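PDB 5NOA: family 88 glycosyl hydrolase from Bacteroides thetaiotaomicron, which probably hydrolyses unsaturated sugar ends left on complex plant glycans, such as arabinogalactan proteins, by polysaccharide lyases in the gut. Local coordinates for residues A[72-75]-A[76-79]; A[106-109]-A[110-113]; A[135-138]-A[139-143]; A[247-250]-A[251-254]; A[338-341]-A[342-345]. All coordinates share one frame; numbering follows the deposited sequence.

Contact 1. Residues A[72-75]-A[76-79]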
loop_
_atom_site.group_PDB
_atom_site.type_symbol
_atom_site.label_atom_id
_atom_site.label_comp_id
_atom_site.label_asym_id
_atom_site.label_seq_id
_atom_site.Cartn_x
_atom_site.Cartn_y
_atom_site.Cartn_z
ATOM N N THR A 72 15.753 6.605 7.861
ATOM C CA THR A 72 16.699 7.721 7.920
ATOM C C THR A 72 16.781 8.418 9.262
ATOM O O THR A 72 17.720 9.178 9.494
ATOM C CB THR A 72 16.358 8.819 6.890
ATOM O OG1 THR A 72 15.148 9.500 7.254
ATOM C CG2 THR A 72 16.237 8.265 5.505
ATOM N N ASN A 73 15.795 8.235 10.127
ATOM C CA ASN A 73 15.751 8.930 11.424
ATOM C C ASN A 73 15.699 10.446 11.350
ATOM O O ASN A 73 15.963 11.117 12.332
ATOM C CB ASN A 73 16.872 8.422 12.345
ATOM C CG ASN A 73 16.670 6.967 12.707
ATOM O OD1 ASN A 73 17.412 6.089 12.272
ATOM N ND2 ASN A 73 15.636 6.704 13.488
ATOM N N LYS A 74 15.249 11.002 10.228
ATOM C CA LYS A 74 15.220 12.456 10.107
ATOM C C LYS A 74 14.074 13.016 10.989
ATOM O O LYS A 74 12.902 12.705 10.776
ATOM C CB LYS A 74 15.034 12.881 8.654
ATOM C CG LYS A 74 15.100 14.377 8.464
ATOM C CD LYS A 74 15.303 14.784 7.018
ATOM C CE LYS A 74 15.632 16.253 6.947
ATOM N NZ LYS A 74 16.024 16.590 5.565
ATOM N N PRO A 75 14.401 13.864 11.985
ATOM C CA PRO A 75 13.383 14.241 12.967
ATOM C C PRO A 75 12.174 14.933 12.380
ATOM O O PRO A 75 11.074 14.745 12.874
ATOM C CB PRO A 75 14.130 15.189 13.935
ATOM C CG PRO A 75 15.533 14.917 13.744
ATOM C CD PRO A 75 15.744 14.323 12.396
ATOM N N GLU A 76 12.376 15.737 11.352
ATOM C CA GLU A 76 11.299 16.432 10.698
ATOM C C GLU A 76 10.230 15.470 10.182
ATOM O O GLU A 76 9.040 15.839 10.135
ATOM C CB GLU A 76 11.837 17.279 9.541
ATOM C CG GLU A 76 12.662 18.471 9.991
ATOM C CD GLU A 76 14.159 18.225 10.159
ATOM O OE1 GLU A 76 14.640 17.063 10.315
ATOM O OE2 GLU A 76 14.870 19.269 10.169
ATOM N N TYR A 77 10.603 14.270 9.761
ATOM C CA TYR A 77 9.611 13.335 9.263
ATOM C C TYR A 77 8.695 12.850 10.348
ATOM O O TYR A 77 7.489 12.796 10.182
ATOM C CB TYR A 77 10.275 12.166 8.512
ATOM C CG TYR A 77 11.106 12.577 7.297
ATOM C CD1 TYR A 77 10.995 13.815 6.709
ATOM C CD2 TYR A 77 11.973 11.677 6.720
ATOM C CE1 TYR A 77 11.755 14.172 5.608
ATOM C CE2 TYR A 77 12.745 12.003 5.613
ATOM C CZ TYR A 77 12.642 13.257 5.056
ATOM O OH TYR A 77 13.422 13.599 3.981
ATOM N N LEU A 78 9.279 12.531 11.493
ATOM C CA LEU A 78 8.459 12.124 12.644
ATOM C C LEU A 78 7.504 13.235 13.054
ATOM O O LEU A 78 6.322 13.007 13.285
ATOM C CB LEU A 78 9.351 11.725 13.807
ATOM C CG LEU A 78 8.626 11.328 15.097
ATOM C CD1 LEU A 78 7.695 10.150 14.839
ATOM C CD2 LEU A 78 9.640 10.989 16.173
ATOM N N GLU A 79 8.026 14.453 13.104
ATOM C CA GLU A 79 7.201 15.579 13.468
ATOM C C GLU A 79 6.031 15.800 12.519
ATOM O O GLU A 79 4.936 16.166 12.948
ATOM C CB GLU A 79 8.048 16.842 13.636
ATOM C CG GLU A 79 8.986 16.742 14.851
ATOM C CD GLU A 79 8.324 16.206 16.141
ATOM O OE1 GLU A 79 7.375 16.871 16.628
ATOM O OE2 GLU A 79 8.761 15.121 16.676
HETATM O O HOH W 1 13.850 16.136 3.410
HETATM O O HOH W 2 11.053 14.550 15.694
#
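At the start of helix 75-87, Lys74 holds the N-cap position and lies across Tyr77, just after the short turn from helix 56-72. Its CG stands anti to the backbone nitrogen (chi1 -176°) and the rest of the chain is extended, which carries the methylenes over the tyrosine. Lys74 CD sits above one face of the Tyr77 ring, 4.0 Å from the centroid and shifted toward the rim near CZ, as a CH-pi contact. Glu76, bent at chi2, brings its OE1 to 3.3 Å from Lys74 CG, although the charged ends stay apart. The backbone closes the turn with Tyr77 N to Lys74 O, 3.0 Å, approached from above the carbonyl plane. A straighter bond runs from Glu79 N to Pro75 O at 3.1 Å. One water accepts from Lys74 NZ and also meets Tyr77 OH at 2.6 Å; that hydroxyl is bonded in addition to His38 of helix 29-47. With a leucine in place of Tyr77, the lysine methylenes would probably lose their flat support and His38 its hydroxyl mate. The lysine thus uses its greasy part on the ring while its ammonium group stays hydrated.

Contact 2. Residues A[106-109]-A[110-113]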
loop_
_atom_site.group_PDB
_atom_site.type_symbol
_atom_site.label_atom_id
_atom_site.label_comp_id
_atom_site.label_asym_id
_atom_site.label_seq_id
_atom_site.Cartn_x
_atom_site.Cartn_y
_atom_site.Cartn_z
ATOM N N GLY A 106 -17.654 5.917 1.728
ATOM C CA GLY A 106 -18.067 7.193 2.171
ATOM C C GLY A 106 -16.909 7.927 2.769
ATOM O O GLY A 106 -15.937 7.322 3.236
ATOM N N GLU A 107 -17.035 9.253 2.751
ATOM C CA GLU A 107 -16.013 10.164 3.276
ATOM C C GLU A 107 -16.465 10.891 4.533
ATOM O O GLU A 107 -15.700 11.649 5.119
ATOM C CB GLU A 107 -15.620 11.186 2.195
ATOM C CG GLU A 107 -15.278 10.482 0.881
ATOM C CD GLU A 107 -14.857 11.415 -0.256
ATOM O OE1 GLU A 107 -14.700 12.632 -0.006
ATOM O OE2 GLU A 107 -14.670 10.899 -1.387
ATOM N N SER A 108 -17.707 10.665 4.950
ATOM C CA SER A 108 -18.259 11.353 6.070
ATOM C C SER A 108 -17.966 10.595 7.362
ATOM O O SER A 108 -17.451 9.465 7.333
ATOM C CB SER A 108 -19.743 11.585 5.843
ATOM O OG SER A 108 -20.417 10.389 5.785
ATOM N N ASN A 109 -18.296 11.230 8.487
ATOM C CA ASN A 109 -17.875 10.708 9.784
ATOM C C ASN A 109 -18.560 9.431 10.247
ATOM O O ASN A 109 -18.079 8.838 11.220
ATOM C CB ASN A 109 -17.864 11.812 10.839
ATOM C CG ASN A 109 -16.616 12.685 10.726
ATOM O OD1 ASN A 109 -15.473 12.180 10.614
ATOM N ND2 ASN A 109 -16.833 13.993 10.693
ATOM N N ASP A 110 -19.602 8.960 9.541
ATOM C CA ASP A 110 -20.226 7.704 9.876
ATOM C C ASP A 110 -19.445 6.498 9.330
ATOM O O ASP A 110 -19.768 5.369 9.698
ATOM C CB ASP A 110 -21.657 7.608 9.283
ATOM C CG ASP A 110 -22.646 8.536 9.921
ATOM O OD1 ASP A 110 -22.338 9.161 10.941
ATOM O OD2 ASP A 110 -23.782 8.590 9.384
ATOM N N TYR A 111 -18.460 6.719 8.454
ATOM C CA TYR A 111 -17.800 5.636 7.736
ATOM C C TYR A 111 -16.624 5.071 8.522
ATOM O O TYR A 111 -15.535 4.848 7.997
ATOM C CB TYR A 111 -17.463 6.107 6.311
ATOM C CG TYR A 111 -18.728 6.061 5.495
ATOM C CD1 TYR A 111 -19.676 7.079 5.569
ATOM C CD2 TYR A 111 -19.022 4.973 4.690
ATOM C CE1 TYR A 111 -20.882 6.974 4.916
ATOM C CE2 TYR A 111 -20.219 4.867 4.015
ATOM C CZ TYR A 111 -21.160 5.871 4.130
ATOM O OH TYR A 111 -22.338 5.762 3.434
ATOM N N VAL A 112 -16.894 4.771 9.778
ATOM C CA VAL A 112 -15.883 4.346 10.725
ATOM C C VAL A 112 -15.351 2.953 10.438
ATOM O O VAL A 112 -14.188 2.658 10.715
ATOM C CB VAL A 112 -16.491 4.429 12.156
ATOM C CG1 VAL A 112 -15.552 3.874 13.228
ATOM C CG2 VAL A 112 -16.903 5.840 12.495
ATOM N N LEU A 113 -16.201 2.112 9.869
ATOM C CA LEU A 113 -15.851 0.724 9.555
ATOM C C LEU A 113 -15.337 0.509 8.140
ATOM O O LEU A 113 -15.051 -0.621 7.746
ATOM C CB LEU A 113 -17.036 -0.195 9.848
ATOM C CG LEU A 113 -17.487 -0.222 11.311
ATOM C CD1 LEU A 113 -18.762 -1.049 11.423
ATOM C CD2 LEU A 113 -16.352 -0.707 12.194
#
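Gly106 lies flat against the ring of Tyr111, and this is the tight part of the contact. Gly106 CA sits over the middle of the ring, 3.5 Å from the centroid and only 10° off the normal, a close CH-pi contact. Gly106 N covers the same face farther out, 3.4 Å from Tyr111 CD2. A beta carbon on Gly106 would land 2.4 Å from Tyr111 CE1, so the ring can come this close only because that position has no side chain. Gly106 O, buried here beside Tyr111 CB, has no polar partner in the model. Ser108 OG, set between its backbone N and carbonyl carbon (chi1 64°), is brought to the edge of the ring, 3.4 Å from Tyr111 CD1. The chain reverses through a type I beta turn from Ser108 to Tyr111, in the long loop between helices 75-87 and 120-130, and Tyr111 N closes it on Ser108 O at 3.1 Å. Tyr111 is in turn the centre of an inverse gamma turn, with a weak bond from Val112 N to Asp110 O. Asn109 O meets Val112 CG2, 3.5 Å away, leading to the buried side. The solvent side is looser: Ser108 and Asn109 are exposed, although Asn109 OD1 accepts from Lys94 N. The Asp110 carboxylate makes a long, weak ion pair with Lys102, whose backbone is hydrogen-bonded to that of Asp110.

Contact 3. Residues A[135-138]-A[139-143]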
loop_
_atom_site.group_PDB
_atom_site.type_symbol
_atom_site.label_atom_id
_atom_site.label_comp_id
_atom_site.label_asym_id
_atom_site.label_seq_id
_atom_site.Cartn_x
_atom_site.Cartn_y
_atom_site.Cartn_z
ATOM N N HIS A 135 -3.756 7.042 24.540
ATOM C CA HIS A 135 -4.693 7.776 23.688
ATOM C C HIS A 135 -4.372 7.612 22.211
ATOM O O HIS A 135 -5.258 7.753 21.384
ATOM C CB HIS A 135 -4.759 9.267 24.035
ATOM C CG HIS A 135 -3.583 10.077 23.577
ATOM N ND1 HIS A 135 -2.425 10.201 24.320
ATOM C CD2 HIS A 135 -3.385 10.808 22.449
ATOM C CE1 HIS A 135 -1.569 10.980 23.677
ATOM N NE2 HIS A 135 -2.124 11.365 22.545
ATOM N N LYS A 136 -3.126 7.321 21.866
ATOM C CA LYS A 136 -2.765 7.258 20.453
ATOM C C LYS A 136 -3.478 6.145 19.692
ATOM O O LYS A 136 -3.750 6.298 18.500
ATOM C CB LYS A 136 -1.246 7.123 20.346
ATOM C CG LYS A 136 -0.539 8.387 20.804
ATOM C CD LYS A 136 0.984 8.285 20.742
ATOM C CE LYS A 136 1.640 9.550 21.262
ATOM N NZ LYS A 136 3.109 9.422 21.408
ATOM N N ILE A 137 -3.734 5.027 20.375
ATOM C CA ILE A 137 -4.368 3.868 19.779
ATOM C C ILE A 137 -5.758 3.576 20.351
ATOM O O ILE A 137 -6.379 2.573 20.023
ATOM C CB ILE A 137 -3.487 2.613 19.841
ATOM C CG1 ILE A 137 -3.168 2.220 21.268
ATOM C CG2 ILE A 137 -2.241 2.824 19.001
ATOM C CD1 ILE A 137 -2.522 0.869 21.369
ATOM N N ALA A 138 -6.277 4.472 21.184
ATOM C CA ALA A 138 -7.593 4.242 21.804
ATOM C C ALA A 138 -8.681 4.068 20.753
ATOM O O ALA A 138 -9.486 3.134 20.829
ATOM C CB ALA A 138 -7.894 5.369 22.777
ATOM N N ARG A 139 -8.732 5.006 19.819
ATOM C CA ARG A 139 -9.748 4.931 18.791
ATOM C C ARG A 139 -9.513 3.707 17.904
ATOM O O ARG A 139 -10.464 3.013 17.544
ATOM C CB ARG A 139 -9.842 6.196 17.969
ATOM C CG ARG A 139 -10.908 6.125 16.885
ATOM C CD ARG A 139 -12.283 6.050 17.432
ATOM N NE ARG A 139 -13.237 6.371 16.398
ATOM C CZ ARG A 139 -14.536 6.573 16.582
ATOM N NH1 ARG A 139 -15.103 6.379 17.760
ATOM N NH2 ARG A 139 -15.303 6.968 15.583
ATOM N N ALA A 140 -8.255 3.456 17.503
ATOM C CA ALA A 140 -7.974 2.303 16.658
ATOM C C ALA A 140 -8.513 1.022 17.294
ATOM O O ALA A 140 -9.158 0.200 16.658
ATOM C CB ALA A 140 -6.498 2.181 16.420
ATOM N N ARG A 141 -8.219 0.864 18.590
ATOM C CA ARG A 141 -8.669 -0.330 19.284
ATOM C C ARG A 141 -10.198 -0.378 19.423
ATOM O O ARG A 141 -10.805 -1.422 19.228
ATOM C CB ARG A 141 -8.044 -0.422 20.683
ATOM C CG ARG A 141 -6.565 -0.815 20.705
ATOM C CD ARG A 141 -6.055 -1.066 22.121
ATOM N NE ARG A 141 -6.947 -2.065 22.672
ATOM C CZ ARG A 141 -7.285 -2.208 23.938
ATOM N NH1 ARG A 141 -6.680 -1.508 24.896
ATOM N NH2 ARG A 141 -8.251 -3.056 24.258
ATOM N N GLU A 142 -10.820 0.749 19.747
ATOM C CA GLU A 142 -12.273 0.792 19.915
ATOM C C GLU A 142 -12.944 0.345 18.620
ATOM O O GLU A 142 -13.831 -0.487 18.615
ATOM C CB GLU A 142 -12.727 2.214 20.268
ATOM C CG GLU A 142 -14.241 2.331 20.382
ATOM C CD GLU A 142 -14.770 3.763 20.422
ATOM O OE1 GLU A 142 -14.069 4.742 20.033
ATOM O OE2 GLU A 142 -15.956 3.895 20.837
ATOM N N VAL A 143 -12.489 0.904 17.507
ATOM C CA VAL A 143 -13.095 0.620 16.228
ATOM C C VAL A 143 -12.837 -0.802 15.807
ATOM O O VAL A 143 -13.788 -1.525 15.434
ATOM C CB VAL A 143 -12.572 1.618 15.170
ATOM C CG1 VAL A 143 -12.968 1.191 13.776
ATOM C CG2 VAL A 143 -13.082 3.023 15.473
HETATM O O HOH W 3 -7.376 7.626 19.719
HETATM O O HOH W 4 -6.190 5.583 17.361
#
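Arg141 starts alongside Ile137, one turn earlier on helix 135-149, and then turns away from it. Its CB begins 3.5 Å from Ile137 O, and CG stays equally close to that carbonyl oxygen. CD then meets the end of the isoleucine, 4.1 Å from Ile137 CD1, the two side chains crossing at a slant. Ile137 offers this methyl because its CG1 lies between the backbone N and the carbonyl carbon (chi1 61°). Beyond CD the arginine bends at chi3; NE forms a salt bridge with Glu145 a turn further on, and NH2 too is hydrogen-bonded close by in the chain. Arg141 N donates to Ile137 O at 2.9 Å, nearly in line with the carbonyl; Glu142 N donates to Ala138 O as well, tilted from that carbonyl's plane. Waters serve the turn before: one accepts from Arg139 N at 3.0 Å and lies beside His135 O, another sits between Ala140 N and Lys136 O. Arg139 NH1 bridges to Glu142 OE1 at 3.0 Å, from above the carboxylate plane, and its guanidinium also reaches Asp96 and Ser95. In the barrel, Ile137 packs on Tyr128 of helix 120-130 and Ile175 of helix 160-176, and Arg141 touches Thr176.

Contact 4. Residues A[247-250]-A[251-254]; sequences DKYR and QEYI
Tyr249 and Tyr253 meet where the chain enters helix 250-266. Hydrogen bonds shape this entry first. Asp247 OD2 accepts from Tyr249 N at 3.0 Å, met from above the carboxylate plane, as a capping bond, and the type I beta turn from Asp247 to Arg250 closes behind it. Tyr249 O takes two weak bonds, from Glu252 N and Tyr253 N, whereas Ile254 N to Arg250 O, 3.0 Å, is a regular helical bond. A water donates to Asp247 OD2 and accepts from Tyr253 OH, tying the cap to the second tyrosine.

Contacts with flat groups come next. Tyr249 O stands over the centre of the Tyr253 ring, while Tyr249 CB packs 3.7 Å from Tyr253 CZ. Arg250 CG stands opposite its backbone nitrogen (chi1 -176°) and the chain runs extended to NE, which lays the guanidinium beside Ile254; Ile254 CD1 covers one face, 3.7 Å from Arg250 NH1. Glu252 lies alongside Tyr249, its OE2 at the ring edge 3.6 Å from CD1 and the two planes nearly perpendicular.

From helix 180-196, His186 stacks on Tyr249 and bonds Glu252 OE1, and Glu183 takes the Tyr249 hydroxyl. The negative charge of Asp247, just ahead of the first turn, would be expected to interact favourably with the helix dipole.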
loop_
_atom_site.group_PDB
_atom_site.type_symbol
_atom_site.label_atom_id
_atom_site.label_comp_id
_atom_site.label_asym_id
_atom_site.label_seq_id
_atom_site.Cartn_x
_atom_site.Cartn_y
_atom_site.Cartn_z
ATOM N N ASP A 247 2.346 -17.938 13.644
ATOM C CA ASP A 247 0.929 -17.796 13.404
ATOM C C ASP A 247 0.416 -18.944 12.530
ATOM O O ASP A 247 1.045 -19.284 11.531
ATOM C CB ASP A 247 0.594 -16.465 12.724
ATOM C CG ASP A 247 -0.905 -16.311 12.561
ATOM O OD1 ASP A 247 -1.539 -16.086 13.586
ATOM O OD2 ASP A 247 -1.445 -16.525 11.476
ATOM N N LYS A 248 -0.738 -19.507 12.880
ATOM C CA LYS A 248 -1.232 -20.694 12.193
ATOM C C LYS A 248 -1.628 -20.473 10.753
ATOM O O LYS A 248 -1.713 -21.455 10.006
ATOM C CB LYS A 248 -2.426 -21.290 12.955
ATOM C CG LYS A 248 -3.689 -20.451 12.970
ATOM C CD LYS A 248 -4.718 -21.156 13.853
ATOM C CE LYS A 248 -4.648 -20.675 15.275
ATOM N NZ LYS A 248 -5.170 -19.292 15.354
ATOM N N TYR A 249 -1.900 -19.227 10.354
ATOM C CA TYR A 249 -2.294 -18.915 8.989
ATOM C C TYR A 249 -1.137 -18.388 8.134
ATOM O O TYR A 249 -1.341 -18.101 6.960
ATOM C CB TYR A 249 -3.442 -17.906 8.980
ATOM C CG TYR A 249 -4.667 -18.398 9.712
ATOM C CD1 TYR A 249 -5.362 -19.541 9.282
ATOM C CD2 TYR A 249 -5.131 -17.729 10.807
ATOM C CE1 TYR A 249 -6.497 -19.964 9.940
ATOM C CE2 TYR A 249 -6.252 -18.145 11.470
ATOM C CZ TYR A 249 -6.923 -19.251 11.045
ATOM O OH TYR A 249 -8.054 -19.670 11.725
ATOM N N ARG A 250 0.076 -18.289 8.695
ATOM C CA ARG A 250 1.188 -17.614 8.015
ATOM C C ARG A 250 1.522 -18.235 6.688
ATOM O O ARG A 250 1.788 -17.513 5.731
ATOM C CB ARG A 250 2.403 -17.619 8.943
ATOM C CG ARG A 250 3.609 -16.883 8.433
ATOM C CD ARG A 250 4.604 -16.716 9.568
ATOM N NE ARG A 250 5.827 -16.019 9.199
ATOM C CZ ARG A 250 6.929 -16.604 8.749
ATOM N NH1 ARG A 250 6.958 -17.920 8.560
ATOM N NH2 ARG A 250 7.986 -15.847 8.459
ATOM N N GLN A 251 1.465 -19.559 6.611
ATOM C CA GLN A 251 1.810 -20.213 5.347
ATOM C C GLN A 251 0.841 -19.878 4.219
ATOM O O GLN A 251 1.259 -19.781 3.042
ATOM C CB GLN A 251 1.966 -21.725 5.492
ATOM C CG GLN A 251 2.590 -22.381 4.276
ATOM C CD GLN A 251 4.011 -21.905 4.028
ATOM O OE1 GLN A 251 4.830 -21.884 4.936
ATOM N NE2 GLN A 251 4.297 -21.513 2.813
ATOM N N GLU A 252 -0.436 -19.680 4.558
ATOM C CA GLU A 252 -1.395 -19.248 3.539
ATOM C C GLU A 252 -1.039 -17.890 2.976
ATOM O O GLU A 252 -1.136 -17.658 1.759
ATOM C CB GLU A 252 -2.811 -19.207 4.083
ATOM C CG GLU A 252 -3.362 -20.560 4.499
ATOM C CD GLU A 252 -4.739 -20.481 5.129
ATOM O OE1 GLU A 252 -5.575 -19.709 4.639
ATOM O OE2 GLU A 252 -4.965 -21.202 6.109
ATOM N N TYR A 253 -0.616 -16.975 3.850
ATOM C CA TYR A 253 -0.226 -15.644 3.395
ATOM C C TYR A 253 1.016 -15.687 2.549
ATOM O O TYR A 253 1.102 -15.016 1.516
ATOM C CB TYR A 253 -0.008 -14.680 4.552
ATOM C CG TYR A 253 -1.141 -14.620 5.535
ATOM C CD1 TYR A 253 -2.478 -14.742 5.151
ATOM C CD2 TYR A 253 -0.893 -14.511 6.860
ATOM C CE1 TYR A 253 -3.500 -14.709 6.092
ATOM C CE2 TYR A 253 -1.894 -14.454 7.808
ATOM C CZ TYR A 253 -3.208 -14.542 7.408
ATOM O OH TYR A 253 -4.223 -14.473 8.330
ATOM N N ILE A 254 1.999 -16.505 2.960
ATOM C CA ILE A 254 3.215 -16.653 2.188
ATOM C C ILE A 254 2.889 -17.212 0.820
ATOM O O ILE A 254 3.410 -16.722 -0.210
ATOM C CB ILE A 254 4.225 -17.565 2.922
ATOM C CG1 ILE A 254 4.702 -16.888 4.231
ATOM C CG2 ILE A 254 5.366 -17.975 2.005
ATOM C CD1 ILE A 254 5.501 -17.780 5.131
HETATM O O HOH W 5 -3.373 -14.491 10.866
HETATM O O HOH W 6 1.058 -21.351 8.824
#

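Contact 5. Residues A[338-341]-A[342-345]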
loop_
_atom_site.group_PDB
_atom_site.type_symbol
_atom_site.label_atom_id
_atom_site.label_comp_id
_atom_site.label_asym_id
_atom_site.label_seq_id
_atom_site.Cartn_x
_atom_site.Cartn_y
_atom_site.Cartn_z
ATOM N N VAL A 338 1.459 9.540 -11.876
ATOM C CA VAL A 338 0.566 8.891 -10.945
ATOM C C VAL A 338 -0.867 8.939 -11.490
ATOM O O VAL A 338 -1.395 10.007 -11.775
ATOM C CB VAL A 338 0.633 9.511 -9.555
ATOM C CG1 VAL A 338 -0.357 8.840 -8.597
ATOM C CG2 VAL A 338 2.044 9.443 -9.012
ATOM N N GLN A 339 -1.511 7.791 -11.649
ATOM C CA GLN A 339 -2.912 7.772 -12.106
ATOM C C GLN A 339 -3.776 8.509 -11.063
ATOM O O GLN A 339 -3.808 8.115 -9.916
ATOM C CB GLN A 339 -3.400 6.356 -12.243
ATOM C CG GLN A 339 -4.845 6.210 -12.713
ATOM C CD GLN A 339 -5.258 4.747 -12.827
ATOM O OE1 GLN A 339 -4.662 3.871 -12.237
ATOM N NE2 GLN A 339 -6.264 4.492 -13.620
ATOM N N PRO A 340 -4.481 9.588 -11.473
ATOM C CA PRO A 340 -5.229 10.386 -10.514
ATOM C C PRO A 340 -6.539 9.746 -10.072
ATOM O O PRO A 340 -7.154 9.016 -10.847
ATOM C CB PRO A 340 -5.517 11.663 -11.302
ATOM C CG PRO A 340 -5.441 11.297 -12.707
ATOM C CD PRO A 340 -4.469 10.189 -12.826
ATOM N N ILE A 341 -6.962 10.058 -8.856
ATOM C CA ILE A 341 -8.244 9.570 -8.340
ATOM C C ILE A 341 -9.375 9.909 -9.285
ATOM O O ILE A 341 -10.224 9.060 -9.588
ATOM C CB ILE A 341 -8.528 10.101 -6.918
ATOM C CG1 ILE A 341 -7.522 9.491 -5.943
ATOM C CG2 ILE A 341 -9.969 9.821 -6.490
ATOM C CD1 ILE A 341 -7.428 10.243 -4.615
ATOM N N GLY A 342 -9.398 11.113 -9.772
ATOM C CA GLY A 342 -10.559 11.460 -10.649
ATOM C C GLY A 342 -10.454 11.097 -12.117
ATOM O O GLY A 342 -11.205 11.602 -12.936
ATOM N N GLU A 343 -9.478 10.291 -12.498
ATOM C CA GLU A 343 -9.209 10.079 -13.909
ATOM C C GLU A 343 -10.437 9.686 -14.762
ATOM O O GLU A 343 -11.232 8.855 -14.370
ATOM C CB GLU A 343 -8.163 8.974 -14.028
ATOM C CG GLU A 343 -7.755 8.634 -15.440
ATOM C CD GLU A 343 -6.981 7.329 -15.499
ATOM O OE1 GLU A 343 -7.590 6.227 -15.361
ATOM O OE2 GLU A 343 -5.792 7.403 -15.680
ATOM N N LYS A 344 -10.524 10.313 -15.919
ATOM C CA LYS A 344 -11.372 9.948 -17.044
ATOM C C LYS A 344 -10.373 9.550 -18.125
ATOM O O LYS A 344 -9.463 10.333 -18.404
ATOM C CB LYS A 344 -12.182 11.160 -17.537
ATOM C CG LYS A 344 -13.215 11.658 -16.541
ATOM C CD LYS A 344 -13.246 13.177 -16.473
ATOM C CE LYS A 344 -14.335 13.665 -15.543
ATOM N NZ LYS A 344 -13.918 14.960 -14.961
ATOM N N ALA A 345 -10.490 8.352 -18.706
ATOM C CA ALA A 345 -9.534 7.966 -19.749
ATOM C C ALA A 345 -10.140 6.963 -20.692
ATOM O O ALA A 345 -10.955 6.135 -20.317
ATOM C CB ALA A 345 -8.266 7.408 -19.141
HETATM O O HOH W 7 -11.898 8.007 -11.829
#
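Gln339 NE2 gives a hydrogen to Glu343 OE1 at 2.8 Å, the shortest bond between the two halves of this turn. The turn itself is type I, from Pro340 to Glu343, in the loop joining helices 310-328 and 358-377, and Glu343 N closes it on Pro340 O at 3.1 Å. Both long side chains start anti to their nitrogens (Gln339 chi1 -180°, Glu343 chi1 -179°) and run extended, crossing at about a right angle. The glutamate oxygen lies in the plane of the amide, yet the amide approaches it from above the carboxylate plane. The second carboxylate oxygen rests on the glutamine's methylene, with Gln339 CG to Glu343 OE2 at 3.3 Å. Nearer the backbone, Pro340 CG packs 3.8 Å from Glu343 CB. The amide is held at its other end too, since Gln339 OE1 accepts from Trp225, and Glu343 OE2 forms a salt bridge with Arg276. A leucine at Gln339 would probably leave Trp225 NE1 and Glu343 OE1 each without this partner, and free the carboxylate to turn about its link to Arg276. A water joins two carbonyls of the turn, donating to Ile341 O and to Glu343 O, the latter at 2.8 Å.

Overall arrangement
The five contacts come in order along one mostly helical chain, as expected of the alpha/alpha barrel of this clan, and all lie 18 to 21 Å from its centre. Contacts 1 and 4 are helix starts, on helices 75-87 and 250-266; contact 3 lies on helix 135-149, while contacts 2 and 5 are turns in long loops. Just one pair touches: contact 2 packs Val112 and Leu113 onto Val143, and Val112 onto Arg139, of contact 3, joining that loop to the helix. The nearest atoms of contacts 5 and 2 are about 7 Å apart; contact 5 lies on the opposite side of the chain's centre from contact 4, their centres about 35 Å apart. Otherwise these are separate local features spread round the fold.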